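Local coordinates for putative lipoprotein GNA1162 (PDB 4HRV) that is a putative bacterial lipoprotein of unestablished function, of the DUF799 family, that may bind lipid in the cell envelope, at residues B[17-21]-B[34-38]; B[55-59]-B[78-82]; B[71-75]-B[88-92]. The protein carries 3 engineered substitutions. All coordinates share one frame; numbering follows the deposited sequence.

Contact 1 (B[17-21]-B[34-38]); sequences LVVPP and MLAST. Engineered in segment 34-38: M34 (natural residue Val).
V18 meets L35 first, and closely. The valine and leucine side chains lie alongside one another, pointing opposite ways, and CG1 of V18 is pressed to 3.5 Å from CD1 of L35, a snug fit for two methyls. The same methyl, L35 CD1, lies 3.4 Å from the carbonyl oxygen of V18. L35 gets there because its CG stands anti to the backbone N (chi1 -177°), which carries CD1 across to V18. The other branch of V18, CG2, passes 3.9 Å from OG1 of T38. That hydroxyl is held in its own segment, donating to L35 O in the carbonyl plane at a C=O...donor angle of 153°, and L35 O also takes the amide of T38. T38 therefore offers V18 a polar atom that is already engaged. This is strand 15-23, parallel to its neighbours 48-49 and 86-99 in the mixed sheet, packed against the short helix 34-37. V19 points away from that helix, toward helices 52-61 and 67-72. P20 grazes L35 through CA, 4.4 Å from CD2. P21 faces the helix again: its CD sits 4.2 Å from L35 CB, the side chains at about a right angle, and its CG is 4.1 Å from CG of M34. M34, an engineered selenomethionine, leads on past the proline ring to V92 of strand 86-99 and to Q152 of the second subunit.

Contact 2 (B[55-59]-B[78-82]); sequences VEETF and LHQIF
F59 and F82 bring their rings together obliquely, centroids 5.4 Å apart and planes at 54°, where helix 52-61 meets helix 75-82. The two helical segments form a helix-helix packing on one side of the mixed beta-sheet, their N-to-C directions at 110°; the axes of the two segments approach to 12.2 Å, a spacing filled by large side chains. The ring of F82 reaches across the gap. Its CZ lies over one face of the F59 ring, offset toward the rim, and its CE2 comes to 3.8 Å from CZ of F59. F82 has its CG anti to the carbonyl carbon (chi1 -67°), and this sends the ring toward helix 52-61. L78 approaches F59 differently: its CD2 methyl sits at the ring edge, in plane, 3.9 Å from CE1. The phenyl of F59 is thus touched on a face by one residue of helix 75-82 and on its rim by another, one turn earlier. T58 points CB and CG2 obliquely at CE1 and CZ of F82, the methyl reaching them by standing anti to its own backbone N. V55 CG1 adds a looser touch on F82 CZ, and on the inner side V55, L78 and F82 all pack on L17 of strand 15-23. Toward the outside, the CG2 methyl of T58 is shared between two partners, 3.6 Å from CZ of F82 and 3.8 Å from CG2 of I81.

Contact 3 (B[71-75]-B[88-92]); sequences HAVRP and LYITV
H71 and Y89 carry the aromatic part of this contact. Their side chains run alongside each other, pointing opposite ways, ring centroids 5.2 Å apart and planes inclined at 54°, an oblique pairing. CD2 of Y89 stands over one face of the imidazole, offset toward the rim, and comes to 3.6 Å from ND1 of H71. Beyond the tyrosine the imidazole turns its edge to the strand backbone, with CE1 3.4 Å from the carbonyl oxygen of I90. NE2 has its polar partner elsewhere, a hydrogen bond to the carbonyl of P20, which probably helps to fix the rotation of the ring that Y89 packs against.

The polar link runs through one water. The phenol of Y89, its CG set anti to the carbonyl carbon (chi1 -63°), donates from OH to the water at 2.6 Å; the water, lying in plane at the edge of the tyrosine ring, donates in turn to the carbonyl oxygen of V73, also at 2.6 Å. Van der Waals contact is slight: P75 crosses Y89 at about a right angle and sets its CG 3.7 Å from the phenol oxygen.

The 71-75 segment runs from the end of helix 67-72 through V73 and R74, the N-cap, into the start of helix 75-82. These helices belong to the crossover connection between the parallel strands 48-49 and 86-99, and the contact fixes its later part to strand 86-99. That strand lies between 15-23 and 104-116, where Y89 also packs on V19 and V115.

In the fold
Contact 1 is the most buried, about 6 Å from the chain centre to its own centre; contact 3 lies about 10 Å out and contact 2 about 17 Å, both partly buried. Contacts 1 and 3 rest on neighbouring strands of one sheet, 15-23 and 86-99, joined by a backbone hydrogen bond between L17 and L88. Contact 2 holds helix to helix, yet L17 wedges between V55, L78 and F82, tying it to contact 1, and L78 also meets V73 and Y89 of contact 3. Aliphatic and proline packing dominates contact 1, phenylalanines contact 2, while contact 3 adds a histidine and a bridging water.

Contact 1 (B[17-21]-B[34-38])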
loop_
_atom_site.group_PDB
_atom_site.type_symbol
_atom_site.label_atom_id
_atom_site.label_comp_id
_atom_site.label_asym_id
_atom_site.label_seq_id
_atom_site.Cartn_x
_atom_site.Cartn_y
_atom_site.Cartn_z
ATOM N N LEU B 17 -19.407 -3.539 8.898
ATOM C CA LEU B 17 -20.009 -3.921 7.630
ATOM C C LEU B 17 -19.230 -3.283 6.478
ATOM O O LEU B 17 -19.146 -2.056 6.365
ATOM C CB LEU B 17 -21.477 -3.464 7.577
ATOM C CG LEU B 17 -22.241 -3.760 6.283
ATOM C CD1 LEU B 17 -22.361 -5.257 6.082
ATOM C CD2 LEU B 17 -23.637 -3.106 6.281
ATOM N N VAL B 18 -18.636 -4.117 5.635
ATOM C CA VAL B 18 -18.050 -3.623 4.404
ATOM C C VAL B 18 -19.036 -3.824 3.273
ATOM O O VAL B 18 -19.409 -4.955 2.941
ATOM C CB VAL B 18 -16.706 -4.302 4.075
ATOM C CG1 VAL B 18 -16.023 -3.554 2.934
ATOM C CG2 VAL B 18 -15.820 -4.322 5.330
ATOM N N VAL B 19 -19.491 -2.717 2.697
ATOM C CA VAL B 19 -20.435 -2.801 1.597
ATOM C C VAL B 19 -19.653 -2.930 0.292
ATOM O O VAL B 19 -18.482 -2.563 0.232
ATOM C CB VAL B 19 -21.377 -1.582 1.526
ATOM C CG1 VAL B 19 -22.290 -1.522 2.770
ATOM C CG2 VAL B 19 -20.591 -0.315 1.341
ATOM N N PRO B 20 -20.292 -3.485 -0.746
ATOM C CA PRO B 20 -19.650 -3.588 -2.059
ATOM C C PRO B 20 -19.053 -2.251 -2.458
ATOM O O PRO B 20 -19.745 -1.234 -2.430
ATOM C CB PRO B 20 -20.811 -3.948 -2.983
ATOM C CG PRO B 20 -21.736 -4.722 -2.121
ATOM C CD PRO B 20 -21.615 -4.128 -0.724
ATOM N N PRO B 21 -17.763 -2.240 -2.818
ATOM C CA PRO B 21 -17.130 -0.963 -3.145
ATOM C C PRO B 21 -17.686 -0.326 -4.411
ATOM O O PRO B 21 -18.097 -1.025 -5.333
ATOM C CB PRO B 21 -15.648 -1.344 -3.324
ATOM C CG PRO B 21 -15.483 -2.578 -2.467
ATOM C CD PRO B 21 -16.778 -3.328 -2.690
HETATM N N MSE B 34 -12.521 -7.339 -4.601
HETATM C CA MSE B 34 -11.991 -6.433 -3.594
HETATM C C MSE B 34 -12.656 -6.616 -2.223
HETATM O O MSE B 34 -11.977 -6.624 -1.190
HETATM C CB MSE B 34 -12.112 -4.991 -4.066
HETATM C CG MSE B 34 -11.650 -3.993 -3.043
HETATM SE SE MSE B 34 -11.543 -2.209 -3.806
HETATM C CE MSE B 34 -9.621 -1.910 -3.602
ATOM N N LEU B 35 -13.981 -6.765 -2.218
ATOM C CA LEU B 35 -14.727 -6.958 -0.975
ATOM C C LEU B 35 -14.126 -8.096 -0.155
ATOM O O LEU B 35 -13.854 -7.937 1.035
ATOM C CB LEU B 35 -16.208 -7.228 -1.263
ATOM C CG LEU B 35 -17.122 -7.383 -0.035
ATOM C CD1 LEU B 35 -16.920 -6.242 0.930
ATOM C CD2 LEU B 35 -18.598 -7.502 -0.442
ATOM N N ALA B 36 -13.911 -9.238 -0.805
ATOM C CA ALA B 36 -13.266 -10.393 -0.174
ATOM C C ALA B 36 -11.884 -10.078 0.416
ATOM O O ALA B 36 -11.518 -10.584 1.480
ATOM C CB ALA B 36 -13.157 -11.537 -1.172
ATOM N N SER B 37 -11.118 -9.241 -0.269
ATOM C CA SER B 37 -9.756 -8.952 0.172
ATOM C C SER B 37 -9.674 -8.182 1.496
ATOM O O SER B 37 -8.591 -8.065 2.088
ATOM C CB SER B 37 -8.990 -8.194 -0.916
ATOM O OG SER B 37 -9.205 -6.798 -0.802
ATOM N N THR B 38 -10.803 -7.655 1.974
ATOM C CA THR B 38 -10.747 -6.792 3.141
ATOM C C THR B 38 -10.893 -7.586 4.432
ATOM O O THR B 38 -10.610 -7.078 5.510
ATOM C CB THR B 38 -11.843 -5.705 3.114
ATOM O OG1 THR B 38 -13.124 -6.318 3.296
ATOM C CG2 THR B 38 -11.827 -4.960 1.803
#

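Contact 2 (B[55-59]-B[78-82])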
loop_
_atom_site.group_PDB
_atom_site.type_symbol
_atom_site.label_atom_id
_atom_site.label_comp_id
_atom_site.label_asym_id
_atom_site.label_seq_id
_atom_site.Cartn_x
_atom_site.Cartn_y
_atom_site.Cartn_z
ATOM N N VAL B 55 -22.784 -11.026 3.028
ATOM C CA VAL B 55 -23.231 -9.657 2.811
ATOM C C VAL B 55 -23.913 -9.510 1.444
ATOM O O VAL B 55 -25.032 -8.994 1.335
ATOM C CB VAL B 55 -22.035 -8.684 2.925
ATOM C CG1 VAL B 55 -22.456 -7.275 2.576
ATOM C CG2 VAL B 55 -21.451 -8.732 4.335
ATOM N N GLU B 56 -23.244 -9.997 0.404
ATOM C CA GLU B 56 -23.771 -9.890 -0.955
ATOM C C GLU B 56 -25.143 -10.523 -1.043
ATOM O O GLU B 56 -26.036 -9.974 -1.663
ATOM C CB GLU B 56 -22.837 -10.555 -1.978
ATOM C CG GLU B 56 -21.447 -9.953 -2.068
ATOM C CD GLU B 56 -20.545 -10.720 -3.036
ATOM O OE1 GLU B 56 -21.073 -11.302 -4.011
ATOM O OE2 GLU B 56 -19.317 -10.759 -2.816
ATOM N N GLU B 57 -25.311 -11.680 -0.411
ATOM C CA GLU B 57 -26.578 -12.399 -0.485
ATOM C C GLU B 57 -27.697 -11.673 0.255
ATOM O O GLU B 57 -28.843 -11.661 -0.199
ATOM C CB GLU B 57 -26.440 -13.834 0.033
ATOM C CG GLU B 57 -27.766 -14.602 0.106
ATOM C CD GLU B 57 -28.426 -14.794 -1.254
ATOM O OE1 GLU B 57 -27.709 -14.797 -2.280
ATOM O OE2 GLU B 57 -29.668 -14.940 -1.294
ATOM N N THR B 58 -27.370 -11.068 1.394
ATOM C CA THR B 58 -28.379 -10.303 2.131
ATOM C C THR B 58 -28.869 -9.099 1.334
ATOM O O THR B 58 -30.056 -8.800 1.325
ATOM C CB THR B 58 -27.870 -9.847 3.514
ATOM O OG1 THR B 58 -27.724 -10.997 4.350
ATOM C CG2 THR B 58 -28.854 -8.877 4.166
ATOM N N PHE B 59 -27.957 -8.399 0.670
ATOM C CA PHE B 59 -28.383 -7.293 -0.182
ATOM C C PHE B 59 -29.252 -7.794 -1.331
ATOM O O PHE B 59 -30.259 -7.183 -1.664
ATOM C CB PHE B 59 -27.192 -6.499 -0.705
ATOM C CG PHE B 59 -26.630 -5.542 0.300
ATOM C CD1 PHE B 59 -27.393 -4.470 0.747
ATOM C CD2 PHE B 59 -25.361 -5.723 0.817
ATOM C CE1 PHE B 59 -26.891 -3.585 1.679
ATOM C CE2 PHE B 59 -24.853 -4.844 1.751
ATOM C CZ PHE B 59 -25.629 -3.773 2.191
ATOM N N LEU B 78 -28.865 0.276 7.318
ATOM C CA LEU B 78 -27.940 -0.854 7.311
ATOM C C LEU B 78 -27.864 -1.497 8.680
ATOM O O LEU B 78 -27.919 -2.722 8.802
ATOM C CB LEU B 78 -26.548 -0.433 6.835
ATOM C CG LEU B 78 -26.510 0.105 5.408
ATOM C CD1 LEU B 78 -25.061 0.390 5.005
ATOM C CD2 LEU B 78 -27.149 -0.900 4.475
ATOM N N HIS B 79 -27.782 -0.668 9.721
ATOM C CA HIS B 79 -27.734 -1.185 11.091
ATOM C C HIS B 79 -28.996 -1.972 11.453
ATOM O O HIS B 79 -28.912 -2.963 12.173
ATOM C CB HIS B 79 -27.520 -0.057 12.110
ATOM C CG HIS B 79 -27.599 -0.513 13.533
ATOM N ND1 HIS B 79 -26.562 -1.156 14.166
ATOM C CD2 HIS B 79 -28.602 -0.430 14.442
ATOM C CE1 HIS B 79 -26.913 -1.444 15.407
ATOM N NE2 HIS B 79 -28.147 -1.013 15.599
ATOM N N GLN B 80 -30.155 -1.518 10.970
ATOM C CA GLN B 80 -31.411 -2.237 11.178
ATOM C C GLN B 80 -31.337 -3.646 10.591
ATOM O O GLN B 80 -31.966 -4.573 11.102
ATOM C CB GLN B 80 -32.606 -1.496 10.554
ATOM C CG GLN B 80 -33.054 -0.224 11.269
ATOM C CD GLN B 80 -34.303 0.401 10.634
ATOM O OE1 GLN B 80 -34.302 1.573 10.246
ATOM N NE2 GLN B 80 -35.371 -0.384 10.532
ATOM N N ILE B 81 -30.583 -3.809 9.510
ATOM C CA ILE B 81 -30.494 -5.113 8.866
ATOM C C ILE B 81 -29.442 -6.012 9.492
ATOM O O ILE B 81 -29.713 -7.165 9.823
ATOM C CB ILE B 81 -30.190 -4.989 7.369
ATOM C CG1 ILE B 81 -31.374 -4.345 6.648
ATOM C CG2 ILE B 81 -29.835 -6.370 6.792
ATOM C CD1 ILE B 81 -31.053 -3.844 5.242
ATOM N N PHE B 82 -28.242 -5.473 9.676
ATOM C CA PHE B 82 -27.100 -6.288 10.054
ATOM C C PHE B 82 -26.705 -6.218 11.540
ATOM O O PHE B 82 -25.997 -7.102 12.033
ATOM C CB PHE B 82 -25.882 -5.874 9.233
ATOM C CG PHE B 82 -25.980 -6.171 7.763
ATOM C CD1 PHE B 82 -25.643 -7.425 7.270
ATOM C CD2 PHE B 82 -26.334 -5.179 6.865
ATOM C CE1 PHE B 82 -25.693 -7.695 5.901
ATOM C CE2 PHE B 82 -26.387 -5.441 5.498
ATOM C CZ PHE B 82 -26.069 -6.706 5.024
#

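Contact 3 (B[71-75]-B[88-92])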
loop_
_atom_site.group_PDB
_atom_site.type_symbol
_atom_site.label_atom_id
_atom_site.label_comp_id
_atom_site.label_asym_id
_atom_site.label_seq_id
_atom_site.Cartn_x
_atom_site.Cartn_y
_atom_site.Cartn_z
ATOM N N HIS B 71 -24.390 2.274 -1.412
ATOM C CA HIS B 71 -23.700 3.405 -0.806
ATOM C C HIS B 71 -24.622 4.582 -0.527
ATOM O O HIS B 71 -24.241 5.514 0.184
ATOM C CB HIS B 71 -22.558 3.875 -1.697
ATOM C CG HIS B 71 -21.359 2.988 -1.662
ATOM N ND1 HIS B 71 -20.102 3.458 -1.350
ATOM C CD2 HIS B 71 -21.216 1.664 -1.906
ATOM C CE1 HIS B 71 -19.232 2.465 -1.412
ATOM N NE2 HIS B 71 -19.883 1.364 -1.742
ATOM N N ALA B 72 -25.817 4.540 -1.111
ATOM C CA ALA B 72 -26.814 5.591 -0.933
ATOM C C ALA B 72 -27.754 5.338 0.251
ATOM O O ALA B 72 -28.424 6.257 0.730
ATOM C CB ALA B 72 -27.621 5.758 -2.219
ATOM N N VAL B 73 -27.827 4.092 0.702
ATOM C CA VAL B 73 -28.704 3.730 1.805
ATOM C C VAL B 73 -28.233 4.419 3.073
ATOM O O VAL B 73 -27.038 4.478 3.329
ATOM C CB VAL B 73 -28.667 2.213 2.054
ATOM C CG1 VAL B 73 -29.443 1.851 3.324
ATOM C CG2 VAL B 73 -29.229 1.470 0.852
ATOM N N ARG B 74 -29.153 4.945 3.876
ATOM C CA ARG B 74 -28.737 5.532 5.150
ATOM C C ARG B 74 -28.110 4.468 6.050
ATOM O O ARG B 74 -28.618 3.353 6.159
ATOM C CB ARG B 74 -29.911 6.235 5.855
ATOM C CG ARG B 74 -30.299 7.544 5.180
ATOM C CD ARG B 74 -31.038 8.486 6.112
ATOM N NE ARG B 74 -32.209 7.861 6.717
ATOM C CZ ARG B 74 -32.270 7.481 7.989
ATOM N NH1 ARG B 74 -31.227 7.676 8.785
ATOM N NH2 ARG B 74 -33.372 6.918 8.473
ATOM N N PRO B 75 -26.999 4.813 6.715
ATOM C CA PRO B 75 -26.312 3.820 7.543
ATOM C C PRO B 75 -27.221 3.234 8.611
ATOM O O PRO B 75 -27.109 2.054 8.925
ATOM C CB PRO B 75 -25.181 4.628 8.186
ATOM C CG PRO B 75 -24.924 5.726 7.206
ATOM C CD PRO B 75 -26.279 6.095 6.681
ATOM N N LEU B 88 -18.086 0.423 6.414
ATOM C CA LEU B 88 -16.904 0.810 5.667
ATOM C C LEU B 88 -17.245 0.995 4.202
ATOM O O LEU B 88 -17.733 0.074 3.544
ATOM C CB LEU B 88 -15.800 -0.239 5.850
ATOM C CG LEU B 88 -14.498 0.015 5.083
ATOM C CD1 LEU B 88 -13.764 1.230 5.649
ATOM C CD2 LEU B 88 -13.622 -1.226 5.146
ATOM N N TYR B 89 -17.033 2.212 3.709
ATOM C CA TYR B 89 -17.299 2.533 2.311
ATOM C C TYR B 89 -15.981 2.674 1.545
ATOM O O TYR B 89 -15.143 3.515 1.883
ATOM C CB TYR B 89 -18.062 3.849 2.190
ATOM C CG TYR B 89 -19.438 3.837 2.828
ATOM C CD1 TYR B 89 -19.666 4.450 4.054
ATOM C CD2 TYR B 89 -20.519 3.211 2.193
ATOM C CE1 TYR B 89 -20.948 4.441 4.637
ATOM C CE2 TYR B 89 -21.788 3.194 2.777
ATOM C CZ TYR B 89 -21.995 3.818 3.984
ATOM O OH TYR B 89 -23.247 3.789 4.565
ATOM N N ILE B 90 -15.818 1.878 0.500
ATOM C CA ILE B 90 -14.625 1.990 -0.347
ATOM C C ILE B 90 -15.021 2.430 -1.745
ATOM O O ILE B 90 -16.001 1.939 -2.292
ATOM C CB ILE B 90 -13.912 0.652 -0.447
ATOM C CG1 ILE B 90 -13.502 0.174 0.955
ATOM C CG2 ILE B 90 -12.705 0.750 -1.391
ATOM C CD1 ILE B 90 -13.074 -1.266 0.989
ATOM N N THR B 91 -14.254 3.354 -2.313
ATOM C CA THR B 91 -14.426 3.787 -3.691
ATOM C C THR B 91 -13.100 3.693 -4.463
ATOM O O THR B 91 -12.085 4.248 -4.043
ATOM C CB THR B 91 -14.953 5.234 -3.756
ATOM O OG1 THR B 91 -16.214 5.302 -3.095
ATOM C CG2 THR B 91 -15.117 5.701 -5.201
ATOM N N VAL B 92 -13.121 2.962 -5.571
ATOM C CA VAL B 92 -11.989 2.925 -6.488
ATOM C C VAL B 92 -12.127 4.088 -7.466
ATOM O O VAL B 92 -13.101 4.159 -8.227
ATOM C CB VAL B 92 -11.937 1.603 -7.271
ATOM C CG1 VAL B 92 -10.865 1.677 -8.391
ATOM C CG2 VAL B 92 -11.652 0.449 -6.330
HETATM O O HOH W 1 -25.014 3.021 2.794
#